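Local atomic coordinates of citrate synthase (Mycobacterium tuberculosis, PDB entry 4TVM), a protein that catalyses the condensation of oxaloacetate with acetyl-CoA and the hydrolysis that yields citrate and CoA, the first step of the Krebs cycle. Residues A[134-148]-A[250-263]. Residues are numbered along the deposited sequence; the frame is centred on the assembly and turned at random.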
# COMPACT_ATOMS: atom_id res chain seq x y z
N MET A 134 7.97 -1.98 14.07
CA MET A 134 7.12 -1.82 12.94
C MET A 134 7.84 -1.24 11.73
O MET A 134 7.63 -1.68 10.63
CB MET A 134 5.94 -0.98 13.31
CG MET A 134 4.82 -1.14 12.33
SD MET A 134 4.30 -2.86 12.25
CE MET A 134 3.34 -2.69 10.74
N PRO A 135 8.68 -0.22 11.93
CA PRO A 135 9.46 0.32 10.82
C PRO A 135 10.43 -0.66 10.20
O PRO A 135 10.57 -0.73 8.97
CB PRO A 135 10.25 1.46 11.48
CG PRO A 135 9.42 1.90 12.62
CD PRO A 135 8.51 0.76 13.02
N VAL A 136 11.12 -1.40 11.05
CA VAL A 136 12.13 -2.33 10.63
C VAL A 136 11.54 -3.40 9.76
O VAL A 136 12.11 -3.76 8.76
CB VAL A 136 12.77 -3.01 11.85
CG1 VAL A 136 13.91 -3.92 11.41
CG2 VAL A 136 13.29 -1.97 12.84
N LEU A 137 10.41 -3.94 10.19
CA LEU A 137 9.68 -4.97 9.45
C LEU A 137 9.15 -4.53 8.08
O LEU A 137 9.19 -5.29 7.11
CB LEU A 137 8.52 -5.45 10.32
CG LEU A 137 7.27 -6.10 9.72
CD1 LEU A 137 7.49 -7.56 9.52
CD2 LEU A 137 6.09 -5.89 10.65
N SER A 138 8.62 -3.33 7.95
CA SER A 138 8.21 -2.89 6.60
C SER A 138 9.48 -2.77 5.73
O SER A 138 9.48 -3.13 4.54
CB SER A 138 7.51 -1.55 6.68
OG SER A 138 8.27 -0.71 7.55
N SER A 139 10.55 -2.28 6.33
CA SER A 139 11.75 -2.02 5.59
C SER A 139 12.29 -3.33 5.04
O SER A 139 12.67 -3.41 3.87
CB SER A 139 12.77 -1.33 6.47
OG SER A 139 13.81 -0.76 5.71
N VAL A 140 12.29 -4.35 5.90
CA VAL A 140 12.89 -5.64 5.58
C VAL A 140 12.05 -6.44 4.59
O VAL A 140 12.55 -7.10 3.72
CB VAL A 140 13.16 -6.41 6.88
CG1 VAL A 140 13.77 -7.78 6.59
CG2 VAL A 140 14.13 -5.62 7.75
N VAL A 141 10.74 -6.30 4.66
CA VAL A 141 9.87 -6.97 3.73
C VAL A 141 10.05 -6.46 2.30
O VAL A 141 10.11 -7.25 1.37
CB VAL A 141 8.42 -6.83 4.19
CG1 VAL A 141 7.45 -7.44 3.18
CG2 VAL A 141 8.27 -7.50 5.54
N ASN A 142 10.10 -5.15 2.11
CA ASN A 142 10.45 -4.61 0.79
C ASN A 142 11.80 -5.14 0.30
O ASN A 142 11.94 -5.51 -0.87
CB ASN A 142 10.43 -3.11 0.84
CG ASN A 142 9.00 -2.56 0.89
OD1 ASN A 142 8.24 -2.64 -0.10
ND2 ASN A 142 8.60 -2.05 2.06
N ALA A 143 12.76 -5.27 1.22
CA ALA A 143 14.09 -5.76 0.87
C ALA A 143 14.12 -7.25 0.43
O ALA A 143 15.11 -7.73 -0.15
CB ALA A 143 15.03 -5.54 2.03
N LEU A 144 13.06 -7.99 0.71
CA LEU A 144 12.99 -9.40 0.30
C LEU A 144 13.16 -9.60 -1.19
O LEU A 144 13.69 -10.61 -1.62
CB LEU A 144 11.62 -9.99 0.64
CG LEU A 144 11.42 -10.29 2.10
CD1 LEU A 144 9.94 -10.52 2.35
CD2 LEU A 144 12.23 -11.53 2.48
N SER A 145 12.63 -8.66 -1.97
CA SER A 145 12.73 -8.74 -3.40
C SER A 145 14.19 -8.59 -3.82
O SER A 145 14.58 -9.05 -4.88
CB SER A 145 11.87 -7.66 -4.04
OG SER A 145 10.49 -7.89 -3.77
N ALA A 146 14.99 -7.96 -2.98
CA ALA A 146 16.43 -7.91 -3.21
C ALA A 146 17.13 -9.26 -3.01
O ALA A 146 18.21 -9.46 -3.56
CB ALA A 146 17.07 -6.84 -2.31
N TYR A 147 16.58 -10.16 -2.19
CA TYR A 147 17.30 -11.41 -1.88
C TYR A 147 16.65 -12.65 -2.47
O TYR A 147 17.26 -13.71 -2.54
CB TYR A 147 17.40 -11.60 -0.38
CG TYR A 147 18.26 -10.59 0.26
CD1 TYR A 147 17.72 -9.38 0.71
CD2 TYR A 147 19.63 -10.80 0.40
CE1 TYR A 147 18.52 -8.40 1.29
CE2 TYR A 147 20.44 -9.82 0.99
CZ TYR A 147 19.88 -8.64 1.43
OH TYR A 147 20.67 -7.70 2.02
N TYR A 148 15.39 -12.53 -2.85
CA TYR A 148 14.64 -13.64 -3.36
C TYR A 148 14.05 -13.16 -4.68
O TYR A 148 12.84 -13.22 -4.90
CB TYR A 148 13.61 -14.10 -2.30
CG TYR A 148 14.30 -14.48 -0.99
CD1 TYR A 148 14.84 -15.75 -0.80
CD2 TYR A 148 14.46 -13.57 0.05
CE1 TYR A 148 15.50 -16.11 0.38
CE2 TYR A 148 15.11 -13.91 1.23
CZ TYR A 148 15.65 -15.19 1.39
OH TYR A 148 16.35 -15.53 2.57
N ASN A 250 4.52 -7.69 -7.38
CA ASN A 250 4.84 -9.03 -6.93
C ASN A 250 4.25 -9.29 -5.54
O ASN A 250 3.66 -8.41 -4.91
CB ASN A 250 6.34 -9.32 -7.02
CG ASN A 250 7.13 -8.78 -5.85
OD1 ASN A 250 6.76 -8.95 -4.70
ND2 ASN A 250 8.25 -8.13 -6.15
N LEU A 251 4.38 -10.52 -5.09
CA LEU A 251 3.76 -10.94 -3.84
C LEU A 251 4.27 -10.16 -2.66
O LEU A 251 3.50 -9.71 -1.84
CB LEU A 251 4.01 -12.42 -3.61
CG LEU A 251 3.22 -13.12 -2.53
CD1 LEU A 251 1.81 -12.58 -2.35
CD2 LEU A 251 3.17 -14.60 -2.88
N PHE A 252 5.58 -9.99 -2.59
CA PHE A 252 6.19 -9.26 -1.49
C PHE A 252 5.77 -7.81 -1.45
O PHE A 252 5.54 -7.24 -0.38
CB PHE A 252 7.72 -9.32 -1.61
CG PHE A 252 8.28 -10.71 -1.55
CD1 PHE A 252 7.61 -11.75 -0.89
CD2 PHE A 252 9.50 -11.01 -2.16
CE1 PHE A 252 8.14 -13.03 -0.84
CE2 PHE A 252 10.03 -12.31 -2.12
CZ PHE A 252 9.35 -13.30 -1.45
N THR A 253 5.69 -7.20 -2.62
CA THR A 253 5.40 -5.78 -2.67
C THR A 253 3.96 -5.58 -2.26
O THR A 253 3.65 -4.64 -1.52
CB THR A 253 5.71 -5.20 -4.06
OG1 THR A 253 7.02 -5.63 -4.48
CG2 THR A 253 5.64 -3.68 -4.03
N SER A 254 3.09 -6.49 -2.66
CA SER A 254 1.68 -6.43 -2.20
C SER A 254 1.51 -6.63 -0.68
O SER A 254 0.69 -5.95 -0.06
CB SER A 254 0.82 -7.41 -2.98
OG SER A 254 1.25 -7.48 -4.34
N ILE A 255 2.29 -7.52 -0.07
CA ILE A 255 2.21 -7.72 1.41
C ILE A 255 2.74 -6.50 2.16
O ILE A 255 2.20 -6.04 3.19
CB ILE A 255 3.02 -8.94 1.82
CG1 ILE A 255 2.36 -10.21 1.28
CG2 ILE A 255 3.22 -8.99 3.33
CD1 ILE A 255 0.93 -10.39 1.70
N SER A 256 3.83 -5.99 1.65
CA SER A 256 4.33 -4.77 2.17
C SER A 256 3.26 -3.70 2.20
O SER A 256 3.15 -3.00 3.17
CB SER A 256 5.48 -4.32 1.32
OG SER A 256 5.86 -3.06 1.83
N GLY A 257 2.47 -3.56 1.15
CA GLY A 257 1.39 -2.57 1.17
C GLY A 257 0.34 -2.87 2.20
O GLY A 257 -0.18 -1.98 2.85
N GLY A 258 0.03 -4.13 2.37
CA GLY A 258 -0.81 -4.53 3.47
C GLY A 258 -0.15 -4.12 4.76
O GLY A 258 -0.85 -3.68 5.68
N ILE A 259 1.18 -4.25 4.86
CA ILE A 259 1.87 -3.97 6.14
C ILE A 259 1.85 -2.47 6.45
O ILE A 259 1.70 -2.08 7.63
CB ILE A 259 3.33 -4.47 6.15
CG1 ILE A 259 3.36 -6.00 6.22
CG2 ILE A 259 4.09 -3.93 7.36
CD1 ILE A 259 4.64 -6.57 5.69
N ASN A 260 2.03 -1.65 5.41
CA ASN A 260 1.95 -0.21 5.58
C ASN A 260 0.51 0.20 5.97
O ASN A 260 0.33 1.05 6.85
CB ASN A 260 2.35 0.52 4.31
CG ASN A 260 3.79 0.31 3.92
OD1 ASN A 260 4.64 -0.02 4.73
ND2 ASN A 260 4.08 0.53 2.66
N ALA A 261 -0.50 -0.37 5.31
CA ALA A 261 -1.91 -0.02 5.67
C ALA A 261 -2.18 -0.37 7.11
O ALA A 261 -2.80 0.38 7.84
CB ALA A 261 -2.92 -0.72 4.78
N LEU A 262 -1.67 -1.51 7.53
CA LEU A 262 -1.81 -1.97 8.90
C LEU A 262 -1.18 -1.03 9.92
O LEU A 262 -1.65 -0.93 11.04
CB LEU A 262 -1.20 -3.37 9.05
CG LEU A 262 -1.71 -4.17 10.24
CD1 LEU A 262 -3.13 -4.65 9.98
CD2 LEU A 262 -0.76 -5.32 10.54
N TRP A 263 -0.14 -0.33 9.53
CA TRP A 263 0.52 0.58 10.45
C TRP A 263 -0.20 1.90 10.72
O TRP A 263 0.32 2.97 10.46
CB TRP A 263 1.91 0.86 9.96
CG TRP A 263 2.74 1.42 11.03
CD1 TRP A 263 2.42 1.54 12.38
CD2 TRP A 263 4.06 1.92 10.89
NE1 TRP A 263 3.47 2.10 13.06
CE2 TRP A 263 4.49 2.35 12.16
CE3 TRP A 263 4.92 2.06 9.80
CZ2 TRP A 263 5.73 2.91 12.37
CZ3 TRP A 263 6.15 2.62 10.00
CH2 TRP A 263 6.55 3.04 11.27
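An antiparallel helix pair at the dimer interface joins 134-148 to 250-263, and M134 and W263 close one end of it. The axes of the segments 134-147 and 251-262 come within 8.5 Å, their N-to-C directions at 174°. M134 CG lies over the face of the W263 five-membered ring, 3.3 Å from its centroid, a CH-pi contact. M134 SD stands farther above the same ring, a Met-aromatic contact. A bend at chi2 (59°) turns CE of M134 to I259 CG2, 3.7 Å away. P135 CG meets W263 CH2 at 3.4 Å.

In the middle, I259 is a knob among M134, L137, S138 and V141. Its CD1 meets V141 CG2 tip to tip. N142 ND2 gives S256 OG a weak hydrogen bond (2.9 Å) and also donates to S138 O, tying the amide to its own helix.

At the far end, L144 CB sits over one face of the F252 ring, while S145 OG lies at its edge. OD1 of the N-cap N250 accepts from T253 N, and its ND2 donates to S145 OG (3.3 Å, 154°).

S139 O is hydrogen-bonded to S139 OG of the second subunit, where T253 packs on W263. Such antiparallel helix packing is characteristic of the mainly helical citrate synthase dimer.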